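Sensory box/GGDEF domain protein (Colwellia psychrerythraea, PDB 3LYX) is probably a signalling protein that couples a sensory PAS domain, the part in this crystal, to a GGDEF domain of the diguanylate cyclase family. Local coordinates at residues G59-E62 / H63-E67. Numbering follows the deposited sequence.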
loop_
_atom_site.group_PDB
_atom_site.type_symbol
_atom_site.label_atom_id
_atom_site.label_comp_id
_atom_site.label_asym_id
_atom_site.label_seq_id
_atom_site.Cartn_x
_atom_site.Cartn_y
_atom_site.Cartn_z
ATOM N N GLY B 59 9.998 14.680 -22.074
ATOM C CA GLY B 59 10.461 13.762 -23.102
ATOM C C GLY B 59 9.989 12.316 -23.028
ATOM O O GLY B 59 9.647 11.716 -24.053
ATOM N N ASP B 60 9.951 11.766 -21.816
ATOM C CA ASP B 60 9.582 10.369 -21.591
ATOM C C ASP B 60 8.163 9.883 -21.893
ATOM O O ASP B 60 7.974 8.721 -22.252
ATOM C CB ASP B 60 9.905 9.985 -20.144
ATOM C CG ASP B 60 11.308 10.390 -19.726
ATOM O OD1 ASP B 60 12.166 10.582 -20.615
ATOM O OD2 ASP B 60 11.558 10.506 -18.505
ATOM N N THR B 61 7.172 10.757 -21.749
ATOM C CA THR B 61 5.775 10.374 -21.931
ATOM C C THR B 61 5.393 9.382 -23.015
ATOM O O THR B 61 4.910 8.286 -22.713
ATOM C CB THR B 61 4.877 11.610 -22.089
ATOM O OG1 THR B 61 4.970 12.411 -20.906
ATOM C CG2 THR B 61 3.418 11.190 -22.289
ATOM N N GLU B 62 5.584 9.751 -24.275
ATOM C CA GLU B 62 5.206 8.855 -25.360
ATOM C C GLU B 62 5.855 7.477 -25.269
ATOM O O GLU B 62 5.204 6.463 -25.532
ATOM C CB GLU B 62 5.501 9.517 -26.713
ATOM C CG GLU B 62 4.627 10.750 -26.974
ATOM C CD GLU B 62 4.729 11.276 -28.399
ATOM O OE1 GLU B 62 5.846 11.641 -28.829
ATOM O OE2 GLU B 62 3.688 11.326 -29.089
ATOM N N HIS B 63 7.122 7.432 -24.869
ATOM C CA HIS B 63 7.830 6.156 -24.746
ATOM C C HIS B 63 7.218 5.293 -23.634
ATOM O O HIS B 63 6.858 4.131 -23.849
ATOM C CB HIS B 63 9.320 6.403 -24.460
ATOM C CG HIS B 63 10.105 5.152 -24.198
ATOM N ND1 HIS B 63 10.322 4.191 -25.163
ATOM C CD2 HIS B 63 10.697 4.692 -23.069
ATOM C CE1 HIS B 63 11.013 3.192 -24.641
ATOM N NE2 HIS B 63 11.252 3.471 -23.370
ATOM N N ILE B 64 7.110 5.870 -22.443
ATOM C CA ILE B 64 6.548 5.164 -21.299
ATOM C C ILE B 64 5.146 4.629 -21.598
ATOM O O ILE B 64 4.851 3.465 -21.328
ATOM C CB ILE B 64 6.497 6.089 -20.062
ATOM C CG1 ILE B 64 7.927 6.400 -19.602
ATOM C CG2 ILE B 64 5.684 5.434 -18.944
ATOM C CD1 ILE B 64 8.014 7.416 -18.485
ATOM N N THR B 65 4.293 5.475 -22.171
ATOM C CA THR B 65 2.930 5.079 -22.502
ATOM C C THR B 65 2.904 3.909 -23.481
ATOM O O THR B 65 2.057 3.029 -23.367
ATOM C CB THR B 65 2.129 6.255 -23.123
ATOM O OG1 THR B 65 2.212 7.407 -22.271
ATOM C CG2 THR B 65 0.661 5.864 -23.300
ATOM N N SER B 66 3.828 3.891 -24.444
ATOM C CA SER B 66 3.860 2.808 -25.426
ATOM C C SER B 66 4.319 1.503 -24.808
ATOM O O SER B 66 3.824 0.437 -25.162
ATOM C CB SER B 66 4.785 3.153 -26.601
ATOM O OG SER B 66 4.333 4.303 -27.292
ATOM N N GLU B 67 5.272 1.583 -23.888
ATOM C CA GLU B 67 5.785 0.389 -23.230
ATOM C C GLU B 67 4.734 -0.187 -22.272
ATOM O O GLU B 67 4.581 -1.407 -22.167
ATOM C CB GLU B 67 7.076 0.722 -22.474
ATOM C CG GLU B 67 8.236 1.193 -23.364
ATOM C CD GLU B 67 8.657 0.154 -24.403
ATOM O OE1 GLU B 67 8.864 -1.016 -24.025
ATOM O OE2 GLU B 67 8.787 0.506 -25.595
HETATM O O HOH W 1 8.545 9.535 -25.571
#
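Asp60 O receives the N-H of Ile64 almost straight, at 175° about the hydrogen, while Asp60 CB meets the tip of the isoleucine, with CD1 of Ile64 3.6 Å away. Ile64 reaches back like this because CG1 sits beside its own backbone N (chi1 -67°) and the chain then runs extended to CD1. The carboxylate of Asp60 is engaged elsewhere, in a salt bridge to Arg83 on strand 78-85, and Ile64 packs on Ile82 of that same strand. Replacing Ile64 by an alanine removes CG1 and CD1, and is likely to leave a gap beside Asp60 CB and weaken the packing against Ile82. Close by, water 1 lies near the carbonyl O of Gly59 and takes the N-H of His63, with 2.6 Å between the water and His63 N.

CG2 of Thr61 runs alongside OG1 of Thr65, 4.0 Å from it. Thr61 O takes two bonds from Thr65: its N-H comes in nearly head-on, whereas OG1, 2.9 Å from Thr61 O, approaches from above the carbonyl plane, 47° out of it. OG1 of Thr65 is folded back beside its own N, within reach of the preceding turn. Glu62 O also takes two bonds, from Ser66, but here N and OG arrive from opposite faces of the carbonyl plane, tilted from it by similar amounts, and the N-H bond is more bent; OG lies 2.9 Å from Glu62 O.

Two successive carbonyls therefore each hold a backbone N-H and a hydroxyl, so Thr65 and Ser66, though exposed, each give their hydroxyl proton to the helix backbone, while the salt bridge of Asp60 and the packing of Ile64 join this end of the helix region to strand 78-85 of the PAS sheet.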